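Local atomic coordinates of fructokinase (Xylella fastidiosa Temecula1, PDB entry 3LJS), a protein that probably transfers a phosphate group from ATP to fructose, as a sugar kinase of the PfkB (ribokinase-like) family. Residues G51-V56 with A75-D80; K5-F10 with T271-F276; L18-V23 with T308-F313; F31-G36 with D62-F67; P248-Q253 with S324-Q329. All coordinates share one frame; numbering follows the deposited sequence.

Overall arrangement
From the N terminus, strand 6-10 opens the long loop that contact 2 closes at the end of helix 262-275. Strand 14-19 opens contact 3, which crosses contact 2 and closes at the turn between strands 307-308 and 313-315. Nested inside both are contact 4, joining strand 30-36 to helix 63-75, and contact 1, joining strand 53-60 to the loop after that helix; these two cross each other. Contact 5 opens late, crosses contacts 2 and 3, and ties loop 248-253 to the C-terminal helix. Contacts 1 and 2 meet in the large central sheet, whereas contacts 3 and 4 meet in the small four-stranded sheet.

Contact 1. Residues G51-V56 with A75-D80; sequences GAVQFV and AGVVTD
G76 meets V53 through a water, which accepts from V53 N (3.0 Å) and donates to G76 O (2.8 Å). The positive phi of this glycine belongs to the Schellman motif that ends helix 63-75. V77 follows with its two methyls split: CG1, placed anti to the backbone N (chi1 174°), rests on F55 CB at 3.9 Å, while V77 CG2 touches V53 CG1 at 4.2 Å, at a slant. V78 then makes the backbone connection. Its N-H donates to V53 O over 2.9 Å, nearly straight (164°) and in the carbonyl plane, and V78 O receives a long, weak bond from F55 N (3.4 Å). Both bonds flank Q54, as in a single parallel bridge, and Q54 CA adds a C-H...O contact to the same V78 oxygen. On that side the CB atoms of Q54 and V78 lie 4.0 Å apart. D80 closes the row: the extended side chain of Q54 brings NE2 to 4.2 Å from D80 CB, its amide turned 77° from the carboxylate. Segment 75-80 is the return limb of the beta-alpha-beta crossover that runs from strand 53-60 through helix 63-75 to the parallel strand 82-85. Chemically the link is mostly backbone polarity, with a water spanning the gap at the helix end; V77 supplies the apolar part, shared with A47 and F72.

Contact 2. Residues K5-F10 with T271-F276; sequences KTILCF and TFAQQF
K5 reaches across to the end of helix 262-275, where its ammonium meets two backbone carbonyls: NZ donates to F276 O at 2.6 Å and, more weakly, to A273 O at 2.9 Å. The approach to F276 is tilted 34° from the carbonyl plane. Bends at chi2 (-69°) and chi3 (-95°) curl the lysine chain so that its CE also passes close to A273 O before NZ reaches both oxygens. Beneath this polar grip, A273 points its methyl at the strand end, with CB 3.6 Å from K5 O and 4.0 Å from I7 CD1, so that the isoleucine tip and the alanine form a small apolar patch. In the next shell, F276 is the first residue to leave the helix, yet its N still bonds to F272 O (2.8 Å), which holds the residue against the last turn. One face of its ring lies against F272 CA, and the rings of F272 and F276 both meet F285 edge-to-face. On the other side, I7 sits in strand 6-10 between strands 53-60 and 130-136, its backbone bonded to A52 and Q54, and its side chain also touches V46 and I132. A cationic side chain at a helix C terminus suits the partial negative charge that gathers there, so the lysine probably offsets the helix dipole while engaging A273 O of the last turn and F276 O just beyond it.

Contact 3. Residues L18-V23 with T308-F313; sequences LAQPLV and TRQGAF
L18 and Q310 pass each other at a slant. Beyond CG, Q310 is extended, which carries its amide past L18 CG and over the leucine's CB; NE2 ends 3.6 Å from L18 CB, while Q310 CB stays 4.0 Å from L18 CG. The other end of the amide faces the strand backbone, with Q310 OE1 3.1 Å from A19 O, two acceptors that cannot bond to each other. The leucine's methyls diverge: CD1 approaches A312 CB at 4.3 Å, and CD2 reaches the same distance from R309 CB. The amide group of Q20 lies near that of Q310, their planes 30° apart, but stands almost upright (78°) to the guanidinium plane of R309. Q310 adopts left-handed backbone angles, part of the tight turn that brings R309, Q310 and A312 all to face strand 14-19. That strand runs between strands 30-36 and 92-97 of the small sheet: Q20 and R309 both pack on L32, Q310 also touches V95, and R309 meets P28 of the second subunit. The turn joins strands 307-308 and 313-315; F313, which begins the second, leans on D262 and A263 at the start of helix 262-275.

Contact 4. Residues F31-G36 with D62-F67; sequences FLQCAG and DMFGDF
Q33 and F67 join the small beta-sheet, probably the lid of the ribokinase-like fold as in relatives, to the first turn of helix 63-75. The glutamine amide lies nearly flat on the phenyl ring, their planes 12° apart, with Q33 OE1 3.4 Å above the plane and over the centre of the F67 ring. Q33 CG adds a CH-pi contact, 4.2 Å from the F67 centroid. With CG anti to the backbone N (chi1 175°) and the chain extended beyond it, the glutamine stretches from the strand into the gap between two phenylalanines. Its NE2 abuts the edge of the F64 ring in plane, 3.1 Å from F64 CD1: a close edge contact and not an N-H...pi bond, the amide standing 80° to that ring. A35 borders the rim of F67, its N in the ring plane 3.8 Å from CE2. D62 caps the helix, OD1 accepting from G65 N at 2.7 Å. The axes of strand segment 31-36 and helix segment 63-67 approach to 10.0 Å. Both rings pack on I15 of the adjoining strand 14-19. F64 meets F94 of the second subunit edge-to-face, and F31 and L32 pair with an antiparallel strand there, continuing the sheet.

Contact 5. Residues P248-Q253 with S324-Q329; sequences PTFRVQ and SLIQEQ
F250 is the bump, its ring set into a hollow formed by L325 and I326 of the last turn of helix 319-328 and Q329 just after it. L325 CD2 lies over one face of the ring, with L325 CG 4.0 Å from F250 CD1. I326 comes in obliquely, its CG1 4.1 Å from F250 CZ. The edge is filled by Q329, whose CB lies in the ring plane 3.8 Å from F250 CE1. A smaller bump, V252 CG2, sits 4.2 Å from L325 CD2, so that L325 CD2 touches both the valine and the phenylalanine. Q329 bends at chi2 and brings its amide up beside R251, where the guanidinium stands at 81° to it; R251 NE donates to Q329 OE1 in a long, weak bond (3.4 Å, 143°). R251 CG takes the position between N and the carbonyl carbon (chi1 46°), and a further bend at chi2 brings the arginine obliquely alongside the amide. F250 also touches R297, A301 and A304 of helix 289-305, and L325 touches L305. This is peripheral packing in the ribokinase-like alpha/beta fold: an aromatic residue of loop 248-253 wedges between helices 319-328 and 289-305.

Contact 1. Residues G51-V56 with A75-D80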
# COMPACT_ATOMS: atom_id res chain seq x y z
N GLY B 51 3.32 5.84 -32.08
CA GLY B 51 4.30 6.90 -31.94
C GLY B 51 5.52 6.49 -31.13
O GLY B 51 5.45 5.56 -30.33
N ALA B 52 6.64 7.17 -31.35
CA ALA B 52 7.86 6.88 -30.60
C ALA B 52 7.68 7.54 -29.24
O ALA B 52 7.52 8.76 -29.16
CB ALA B 52 9.08 7.47 -31.32
N VAL B 53 7.69 6.76 -28.17
CA VAL B 53 7.49 7.32 -26.85
C VAL B 53 8.30 6.60 -25.78
O VAL B 53 8.52 5.39 -25.84
CB VAL B 53 5.99 7.27 -26.45
CG1 VAL B 53 5.50 5.82 -26.44
CG2 VAL B 53 5.78 7.91 -25.09
N GLN B 54 8.76 7.38 -24.81
CA GLN B 54 9.55 6.86 -23.72
C GLN B 54 8.95 7.35 -22.41
O GLN B 54 8.43 8.47 -22.33
CB GLN B 54 10.99 7.37 -23.88
CG GLN B 54 11.93 7.06 -22.74
CD GLN B 54 13.33 7.61 -22.98
OE1 GLN B 54 13.53 8.47 -23.84
NE2 GLN B 54 14.30 7.11 -22.23
N PHE B 55 8.97 6.50 -21.39
CA PHE B 55 8.48 6.91 -20.08
C PHE B 55 9.71 7.09 -19.21
O PHE B 55 10.53 6.17 -19.09
CB PHE B 55 7.57 5.86 -19.44
CG PHE B 55 7.14 6.24 -18.04
CD1 PHE B 55 6.10 7.15 -17.83
CD2 PHE B 55 7.81 5.73 -16.93
CE1 PHE B 55 5.75 7.55 -16.54
CE2 PHE B 55 7.46 6.13 -15.64
CZ PHE B 55 6.43 7.04 -15.44
N VAL B 56 9.84 8.27 -18.61
CA VAL B 56 10.97 8.57 -17.75
C VAL B 56 10.47 8.76 -16.32
O VAL B 56 9.62 9.60 -16.05
CB VAL B 56 11.71 9.84 -18.23
CG1 VAL B 56 12.80 10.23 -17.23
CG2 VAL B 56 12.33 9.58 -19.60
N ALA B 75 3.67 -2.71 -24.27
CA ALA B 75 2.92 -1.70 -25.01
C ALA B 75 3.75 -1.01 -26.08
O ALA B 75 3.22 -0.29 -26.92
CB ALA B 75 2.35 -0.66 -24.05
N GLY B 76 5.06 -1.22 -26.05
CA GLY B 76 5.91 -0.59 -27.03
C GLY B 76 6.51 0.72 -26.54
O GLY B 76 7.07 1.48 -27.32
N VAL B 77 6.38 0.98 -25.24
CA VAL B 77 6.95 2.19 -24.65
C VAL B 77 8.43 1.92 -24.38
O VAL B 77 8.77 0.90 -23.78
CB VAL B 77 6.26 2.56 -23.31
CG1 VAL B 77 6.98 3.73 -22.63
CG2 VAL B 77 4.80 2.91 -23.56
N VAL B 78 9.31 2.81 -24.82
CA VAL B 78 10.75 2.62 -24.59
C VAL B 78 11.02 2.74 -23.09
O VAL B 78 10.56 3.69 -22.44
CB VAL B 78 11.59 3.66 -25.37
CG1 VAL B 78 13.05 3.60 -24.93
CG2 VAL B 78 11.48 3.39 -26.86
N THR B 79 11.76 1.79 -22.54
CA THR B 79 12.04 1.77 -21.11
C THR B 79 13.45 2.19 -20.67
O THR B 79 13.76 2.13 -19.48
CB THR B 79 11.77 0.37 -20.53
OG1 THR B 79 12.59 -0.59 -21.20
CG2 THR B 79 10.30 -0.02 -20.72
N ASP B 80 14.28 2.61 -21.62
CA ASP B 80 15.66 3.01 -21.30
C ASP B 80 15.80 4.09 -20.24
O ASP B 80 16.79 4.12 -19.52
CB ASP B 80 16.39 3.50 -22.56
CG ASP B 80 16.28 2.54 -23.71
OD1 ASP B 80 16.23 1.31 -23.47
OD2 ASP B 80 16.27 3.01 -24.87
O HOH W 1 7.86 3.82 -28.68

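Contact 2. Residues K5-F10 with T271-F276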
# COMPACT_ATOMS: atom_id res chain seq x y z
N LYS B 5 11.65 12.74 -32.71
CA LYS B 5 10.20 12.63 -32.77
C LYS B 5 9.65 11.92 -31.54
O LYS B 5 8.46 11.64 -31.45
CB LYS B 5 9.78 11.83 -34.02
CG LYS B 5 10.37 12.31 -35.34
CD LYS B 5 9.79 13.66 -35.75
CE LYS B 5 8.61 13.50 -36.72
NZ LYS B 5 8.06 14.82 -37.15
N THR B 6 10.53 11.61 -30.59
CA THR B 6 10.13 10.89 -29.39
C THR B 6 9.38 11.76 -28.40
O THR B 6 9.74 12.92 -28.17
CB THR B 6 11.36 10.27 -28.69
OG1 THR B 6 12.06 9.44 -29.61
CG2 THR B 6 10.93 9.43 -27.48
N ILE B 7 8.30 11.20 -27.85
CA ILE B 7 7.51 11.89 -26.85
C ILE B 7 8.00 11.34 -25.51
O ILE B 7 7.96 10.14 -25.27
CB ILE B 7 6.01 11.59 -27.02
CG1 ILE B 7 5.54 12.18 -28.35
CG2 ILE B 7 5.21 12.19 -25.85
CD1 ILE B 7 4.14 11.80 -28.74
N LEU B 8 8.48 12.24 -24.68
CA LEU B 8 9.01 11.87 -23.38
C LEU B 8 7.99 12.19 -22.30
O LEU B 8 7.65 13.35 -22.07
CB LEU B 8 10.33 12.62 -23.19
CG LEU B 8 11.05 12.83 -21.87
CD1 LEU B 8 10.68 11.77 -20.88
CD2 LEU B 8 12.55 12.88 -22.15
N CYS B 9 7.46 11.14 -21.67
CA CYS B 9 6.47 11.30 -20.61
C CYS B 9 7.17 11.11 -19.27
O CYS B 9 7.72 10.05 -19.00
CB CYS B 9 5.35 10.27 -20.76
SG CYS B 9 4.36 10.50 -22.26
N PHE B 10 7.13 12.14 -18.44
CA PHE B 10 7.82 12.08 -17.16
C PHE B 10 6.94 12.13 -15.92
O PHE B 10 5.95 12.85 -15.87
CB PHE B 10 8.83 13.23 -17.07
CG PHE B 10 9.48 13.35 -15.73
CD1 PHE B 10 10.55 12.54 -15.38
CD2 PHE B 10 8.99 14.24 -14.78
CE1 PHE B 10 11.12 12.61 -14.11
CE2 PHE B 10 9.55 14.32 -13.50
CZ PHE B 10 10.62 13.50 -13.17
N THR B 271 -0.16 13.24 -32.45
CA THR B 271 -0.34 13.97 -33.70
C THR B 271 0.70 15.06 -33.88
O THR B 271 1.21 15.25 -34.99
CB THR B 271 -1.76 14.58 -33.79
OG1 THR B 271 -2.74 13.55 -33.61
CG2 THR B 271 -1.97 15.20 -35.15
N PHE B 272 1.03 15.77 -32.80
CA PHE B 272 2.04 16.82 -32.84
C PHE B 272 3.36 16.24 -33.36
O PHE B 272 3.99 16.81 -34.26
CB PHE B 272 2.33 17.39 -31.44
CG PHE B 272 1.27 18.32 -30.90
CD1 PHE B 272 0.20 18.73 -31.68
CD2 PHE B 272 1.36 18.78 -29.59
CE1 PHE B 272 -0.77 19.60 -31.17
CE2 PHE B 272 0.40 19.65 -29.07
CZ PHE B 272 -0.67 20.06 -29.86
N ALA B 273 3.77 15.12 -32.78
CA ALA B 273 5.03 14.48 -33.15
C ALA B 273 5.03 14.00 -34.60
O ALA B 273 6.07 14.00 -35.25
CB ALA B 273 5.32 13.32 -32.21
N GLN B 274 3.87 13.59 -35.10
CA GLN B 274 3.76 13.13 -36.48
C GLN B 274 3.83 14.29 -37.47
O GLN B 274 4.49 14.20 -38.51
CB GLN B 274 2.44 12.38 -36.70
CG GLN B 274 2.31 11.02 -36.00
CD GLN B 274 3.29 9.98 -36.54
OE1 GLN B 274 3.42 9.79 -37.75
NE2 GLN B 274 3.97 9.28 -35.63
N GLN B 275 3.15 15.39 -37.15
CA GLN B 275 3.08 16.54 -38.03
C GLN B 275 4.15 17.63 -37.93
O GLN B 275 4.44 18.30 -38.92
CB GLN B 275 1.70 17.19 -37.89
CG GLN B 275 0.55 16.22 -38.10
CD GLN B 275 -0.81 16.89 -38.01
OE1 GLN B 275 -1.08 17.64 -37.06
NE2 GLN B 275 -1.67 16.63 -38.98
N PHE B 276 4.74 17.81 -36.75
CA PHE B 276 5.76 18.85 -36.59
C PHE B 276 7.17 18.40 -36.97
O PHE B 276 7.61 17.33 -36.56
CB PHE B 276 5.79 19.36 -35.14
CG PHE B 276 4.48 19.92 -34.65
CD1 PHE B 276 3.48 20.31 -35.54
CD2 PHE B 276 4.27 20.11 -33.29
CE1 PHE B 276 2.29 20.87 -35.07
CE2 PHE B 276 3.09 20.67 -32.81
CZ PHE B 276 2.10 21.05 -33.70

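Contact 3. Residues L18-V23 with T308-F313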
# COMPACT_ATOMS: atom_id res chain seq x y z
N LEU B 18 -8.29 -1.51 -7.94
CA LEU B 18 -9.74 -1.37 -8.07
C LEU B 18 -10.56 -2.28 -7.17
O LEU B 18 -10.63 -3.49 -7.39
CB LEU B 18 -10.14 -1.60 -9.54
CG LEU B 18 -9.88 -0.49 -10.56
CD1 LEU B 18 -8.55 0.20 -10.32
CD2 LEU B 18 -9.94 -1.08 -11.96
N ALA B 19 -11.19 -1.69 -6.16
CA ALA B 19 -12.01 -2.45 -5.23
C ALA B 19 -13.25 -2.97 -5.94
O ALA B 19 -13.98 -2.19 -6.56
CB ALA B 19 -12.41 -1.58 -4.04
N GLN B 20 -13.48 -4.27 -5.86
CA GLN B 20 -14.65 -4.88 -6.48
C GLN B 20 -15.79 -4.98 -5.47
O GLN B 20 -15.56 -5.10 -4.27
CB GLN B 20 -14.32 -6.28 -7.00
CG GLN B 20 -13.26 -6.31 -8.08
CD GLN B 20 -13.47 -5.25 -9.13
OE1 GLN B 20 -13.03 -4.11 -8.98
NE2 GLN B 20 -14.16 -5.61 -10.21
N PRO B 21 -17.04 -4.93 -5.96
CA PRO B 21 -18.20 -5.02 -5.07
C PRO B 21 -18.21 -6.34 -4.31
O PRO B 21 -17.66 -7.34 -4.77
CB PRO B 21 -19.38 -4.91 -6.03
CG PRO B 21 -18.82 -4.10 -7.17
CD PRO B 21 -17.46 -4.73 -7.35
N LEU B 22 -18.83 -6.34 -3.14
CA LEU B 22 -18.91 -7.55 -2.33
C LEU B 22 -19.72 -8.57 -3.12
O LEU B 22 -20.80 -8.26 -3.64
CB LEU B 22 -19.57 -7.24 -0.98
CG LEU B 22 -18.84 -7.79 0.25
CD1 LEU B 22 -17.33 -7.67 0.07
CD2 LEU B 22 -19.30 -7.03 1.48
N VAL B 23 -19.20 -9.78 -3.22
CA VAL B 23 -19.87 -10.83 -3.98
C VAL B 23 -20.83 -11.70 -3.17
O VAL B 23 -22.03 -11.69 -3.43
CB VAL B 23 -18.84 -11.75 -4.67
CG1 VAL B 23 -19.53 -12.62 -5.71
CG2 VAL B 23 -17.74 -10.92 -5.30
N THR B 308 -12.17 2.78 -19.85
CA THR B 308 -11.78 2.91 -18.45
C THR B 308 -12.68 2.09 -17.53
O THR B 308 -13.84 1.81 -17.86
CB THR B 308 -11.84 4.37 -17.97
OG1 THR B 308 -13.15 4.90 -18.24
CG2 THR B 308 -10.80 5.22 -18.69
N ARG B 309 -12.14 1.70 -16.38
CA ARG B 309 -12.88 0.93 -15.38
C ARG B 309 -12.55 1.57 -14.02
O ARG B 309 -11.44 1.41 -13.52
CB ARG B 309 -12.44 -0.54 -15.39
CG ARG B 309 -13.60 -1.49 -15.15
CD ARG B 309 -13.29 -2.61 -14.16
NE ARG B 309 -12.52 -3.71 -14.75
CZ ARG B 309 -12.72 -4.99 -14.44
NH1 ARG B 309 -13.66 -5.32 -13.56
NH2 ARG B 309 -11.98 -5.93 -15.00
N GLN B 310 -13.51 2.28 -13.44
CA GLN B 310 -13.29 2.96 -12.16
C GLN B 310 -12.04 3.83 -12.36
O GLN B 310 -11.15 3.86 -11.52
CB GLN B 310 -13.01 1.95 -11.04
CG GLN B 310 -14.13 0.96 -10.80
CD GLN B 310 -13.75 -0.11 -9.79
OE1 GLN B 310 -13.56 0.17 -8.60
NE2 GLN B 310 -13.63 -1.35 -10.26
N GLY B 311 -12.00 4.54 -13.49
CA GLY B 311 -10.82 5.33 -13.79
C GLY B 311 -9.84 4.26 -14.22
O GLY B 311 -10.21 3.10 -14.29
N ALA B 312 -8.59 4.61 -14.49
CA ALA B 312 -7.64 3.58 -14.91
C ALA B 312 -8.06 3.01 -16.26
O ALA B 312 -9.15 2.46 -16.41
CB ALA B 312 -7.57 2.46 -13.87
N PHE B 313 -7.17 3.13 -17.24
CA PHE B 313 -7.43 2.66 -18.59
C PHE B 313 -7.20 1.16 -18.77
O PHE B 313 -6.16 0.63 -18.37
CB PHE B 313 -6.57 3.46 -19.57
CG PHE B 313 -6.91 4.92 -19.62
CD1 PHE B 313 -7.76 5.41 -20.61
CD2 PHE B 313 -6.44 5.79 -18.65
CE1 PHE B 313 -8.12 6.76 -20.63
CE2 PHE B 313 -6.79 7.14 -18.66
CZ PHE B 313 -7.64 7.62 -19.66

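Contact 4. Residues F31-G36 with D62-F67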
# COMPACT_ATOMS: atom_id res chain seq x y z
N PHE B 31 -9.51 -6.96 -5.06
CA PHE B 31 -9.00 -5.72 -5.63
C PHE B 31 -8.26 -6.11 -6.90
O PHE B 31 -7.46 -7.04 -6.89
CB PHE B 31 -8.03 -5.05 -4.64
CG PHE B 31 -8.71 -4.45 -3.44
CD1 PHE B 31 -9.08 -3.10 -3.44
CD2 PHE B 31 -9.01 -5.22 -2.33
CE1 PHE B 31 -9.73 -2.54 -2.34
CE2 PHE B 31 -9.66 -4.67 -1.23
CZ PHE B 31 -10.03 -3.33 -1.23
N LEU B 32 -8.55 -5.41 -7.99
CA LEU B 32 -7.91 -5.70 -9.27
C LEU B 32 -6.74 -4.76 -9.55
O LEU B 32 -6.85 -3.55 -9.39
CB LEU B 32 -8.95 -5.60 -10.40
CG LEU B 32 -9.79 -6.84 -10.72
CD1 LEU B 32 -9.93 -7.74 -9.51
CD2 LEU B 32 -11.15 -6.39 -11.24
N GLN B 33 -5.63 -5.34 -9.98
CA GLN B 33 -4.41 -4.61 -10.29
C GLN B 33 -4.41 -4.02 -11.70
O GLN B 33 -4.53 -4.75 -12.68
CB GLN B 33 -3.22 -5.55 -10.13
CG GLN B 33 -1.88 -4.96 -10.54
CD GLN B 33 -0.81 -6.02 -10.64
OE1 GLN B 33 -0.88 -6.92 -11.48
NE2 GLN B 33 0.19 -5.94 -9.77
N CYS B 34 -4.27 -2.70 -11.78
CA CYS B 34 -4.24 -2.00 -13.07
C CYS B 34 -3.10 -0.98 -13.12
O CYS B 34 -2.87 -0.25 -12.16
CB CYS B 34 -5.56 -1.27 -13.32
SG CYS B 34 -6.95 -2.36 -13.63
N ALA B 35 -2.39 -0.95 -14.25
CA ALA B 35 -1.30 -0.00 -14.43
C ALA B 35 -1.89 1.40 -14.52
O ALA B 35 -2.91 1.61 -15.18
CB ALA B 35 -0.52 -0.33 -15.71
N GLY B 36 -1.26 2.36 -13.85
CA GLY B 36 -1.77 3.72 -13.86
C GLY B 36 -0.70 4.79 -13.74
O GLY B 36 0.50 4.50 -13.83
N ASP B 62 10.10 -3.86 -6.72
CA ASP B 62 9.15 -4.77 -6.10
C ASP B 62 8.28 -5.37 -7.20
O ASP B 62 8.44 -5.04 -8.38
CB ASP B 62 8.29 -4.02 -5.08
CG ASP B 62 7.73 -2.71 -5.62
OD1 ASP B 62 7.09 -2.72 -6.69
OD2 ASP B 62 7.91 -1.67 -4.96
N MSE B 63 7.37 -6.25 -6.80
CA MSE B 63 6.48 -6.92 -7.74
C MSE B 63 5.68 -5.96 -8.60
O MSE B 63 5.47 -6.20 -9.79
CB MSE B 63 5.52 -7.85 -6.97
CG MSE B 63 4.65 -7.15 -5.94
SE MSE B 63 3.41 -8.34 -5.00
CE MSE B 63 4.64 -9.03 -3.65
N PHE B 64 5.22 -4.87 -8.00
CA PHE B 64 4.43 -3.89 -8.74
C PHE B 64 5.28 -3.12 -9.73
O PHE B 64 4.83 -2.79 -10.83
CB PHE B 64 3.72 -2.96 -7.77
CG PHE B 64 2.71 -3.65 -6.91
CD1 PHE B 64 1.68 -4.39 -7.49
CD2 PHE B 64 2.78 -3.59 -5.53
CE1 PHE B 64 0.74 -5.06 -6.71
CE2 PHE B 64 1.84 -4.24 -4.73
CZ PHE B 64 0.82 -4.98 -5.32
N GLY B 65 6.52 -2.83 -9.34
CA GLY B 65 7.42 -2.11 -10.22
C GLY B 65 7.70 -2.98 -11.43
O GLY B 65 7.74 -2.49 -12.56
N ASP B 66 7.91 -4.27 -11.20
CA ASP B 66 8.18 -5.20 -12.30
C ASP B 66 6.97 -5.25 -13.23
O ASP B 66 7.12 -5.33 -14.45
CB ASP B 66 8.46 -6.62 -11.77
CG ASP B 66 9.72 -6.69 -10.93
OD1 ASP B 66 10.62 -5.85 -11.12
OD2 ASP B 66 9.80 -7.61 -10.08
N PHE B 67 5.78 -5.20 -12.64
CA PHE B 67 4.54 -5.23 -13.41
C PHE B 67 4.44 -4.02 -14.33
O PHE B 67 4.06 -4.13 -15.50
CB PHE B 67 3.33 -5.24 -12.48
CG PHE B 67 2.02 -5.10 -13.20
CD1 PHE B 67 1.55 -6.11 -14.04
CD2 PHE B 67 1.24 -3.96 -13.03
CE1 PHE B 67 0.32 -5.99 -14.68
CE2 PHE B 67 0.01 -3.83 -13.67
CZ PHE B 67 -0.45 -4.85 -14.50

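Contact 5. Residues P248-Q253 with S324-Q329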
# COMPACT_ATOMS: atom_id res chain seq x y z
N PRO B 248 -13.98 19.47 -31.49
CA PRO B 248 -15.06 18.56 -31.88
C PRO B 248 -15.09 17.38 -30.90
O PRO B 248 -14.03 16.88 -30.51
CB PRO B 248 -14.66 18.11 -33.28
CG PRO B 248 -13.85 19.27 -33.79
CD PRO B 248 -13.01 19.63 -32.59
N THR B 249 -16.27 16.95 -30.49
CA THR B 249 -16.38 15.84 -29.54
C THR B 249 -17.01 14.60 -30.19
O THR B 249 -17.50 14.66 -31.32
CB THR B 249 -17.21 16.23 -28.30
OG1 THR B 249 -17.37 17.65 -28.25
CG2 THR B 249 -16.52 15.76 -27.04
N PHE B 250 -17.00 13.49 -29.46
CA PHE B 250 -17.57 12.24 -29.95
C PHE B 250 -18.46 11.56 -28.91
O PHE B 250 -18.21 11.64 -27.71
CB PHE B 250 -16.45 11.29 -30.38
CG PHE B 250 -15.72 11.74 -31.61
CD1 PHE B 250 -16.23 11.46 -32.88
CD2 PHE B 250 -14.54 12.47 -31.51
CE1 PHE B 250 -15.57 11.90 -34.02
CE2 PHE B 250 -13.87 12.92 -32.65
CZ PHE B 250 -14.39 12.64 -33.91
N ARG B 251 -19.50 10.89 -29.40
CA ARG B 251 -20.45 10.17 -28.55
C ARG B 251 -20.32 8.66 -28.78
O ARG B 251 -20.84 8.14 -29.77
CB ARG B 251 -21.88 10.65 -28.86
CG ARG B 251 -22.24 10.75 -30.36
CD ARG B 251 -22.90 9.47 -30.88
NE ARG B 251 -23.01 9.43 -32.34
CZ ARG B 251 -23.88 10.12 -33.06
NH1 ARG B 251 -24.75 10.93 -32.46
NH2 ARG B 251 -23.90 10.01 -34.38
N VAL B 252 -19.62 7.97 -27.89
CA VAL B 252 -19.43 6.53 -28.05
C VAL B 252 -19.79 5.70 -26.81
O VAL B 252 -19.29 4.58 -26.63
CB VAL B 252 -17.96 6.22 -28.47
CG1 VAL B 252 -17.79 4.74 -28.79
CG2 VAL B 252 -17.60 7.05 -29.69
N GLN B 253 -20.66 6.23 -25.95
CA GLN B 253 -21.08 5.50 -24.75
C GLN B 253 -19.93 5.25 -23.78
O GLN B 253 -18.88 4.74 -24.17
CB GLN B 253 -21.71 4.16 -25.15
CG GLN B 253 -21.98 3.19 -24.00
CD GLN B 253 -23.10 3.64 -23.09
OE1 GLN B 253 -23.02 4.68 -22.45
NE2 GLN B 253 -24.16 2.83 -23.02
N SER B 324 -11.00 5.39 -38.13
CA SER B 324 -12.29 4.87 -38.57
C SER B 324 -13.42 5.62 -37.89
O SER B 324 -14.44 5.91 -38.53
CB SER B 324 -12.42 3.37 -38.25
OG SER B 324 -11.51 2.61 -39.01
N LEU B 325 -13.26 5.92 -36.61
CA LEU B 325 -14.29 6.65 -35.88
C LEU B 325 -14.49 8.03 -36.49
O LEU B 325 -15.62 8.47 -36.70
CB LEU B 325 -13.92 6.80 -34.40
CG LEU B 325 -14.83 7.75 -33.61
CD1 LEU B 325 -16.27 7.25 -33.66
CD2 LEU B 325 -14.35 7.85 -32.16
N ILE B 326 -13.39 8.71 -36.77
CA ILE B 326 -13.45 10.05 -37.36
C ILE B 326 -14.08 9.99 -38.75
O ILE B 326 -14.88 10.85 -39.12
CB ILE B 326 -12.05 10.67 -37.47
CG1 ILE B 326 -11.45 10.82 -36.07
CG2 ILE B 326 -12.14 12.02 -38.17
CD1 ILE B 326 -9.98 11.23 -36.08
N GLN B 327 -13.69 8.98 -39.52
CA GLN B 327 -14.21 8.80 -40.87
C GLN B 327 -15.72 8.52 -40.82
O GLN B 327 -16.49 9.14 -41.55
CB GLN B 327 -13.48 7.63 -41.56
CG GLN B 327 -14.01 7.25 -42.94
CD GLN B 327 -13.88 8.36 -43.96
OE1 GLN B 327 -12.98 9.20 -43.89
NE2 GLN B 327 -14.79 8.37 -44.93
N GLU B 328 -16.12 7.59 -39.96
CA GLU B 328 -17.53 7.23 -39.80
C GLU B 328 -18.37 8.38 -39.30
O GLU B 328 -19.34 8.79 -39.95
CB GLU B 328 -17.68 6.05 -38.84
CG GLU B 328 -17.15 4.75 -39.38
CD GLU B 328 -17.74 4.44 -40.74
OE1 GLU B 328 -18.97 4.26 -40.83
OE2 GLU B 328 -16.96 4.38 -41.72
N GLN B 329 -18.01 8.89 -38.13
CA GLN B 329 -18.73 9.99 -37.51
C GLN B 329 -18.44 11.25 -38.32
O GLN B 329 -18.06 12.28 -37.77
CB GLN B 329 -18.26 10.18 -36.06
CG GLN B 329 -19.28 10.82 -35.13
CD GLN B 329 -19.89 9.81 -34.16
OE1 GLN B 329 -20.50 8.82 -34.57
NE2 GLN B 329 -19.71 10.06 -32.86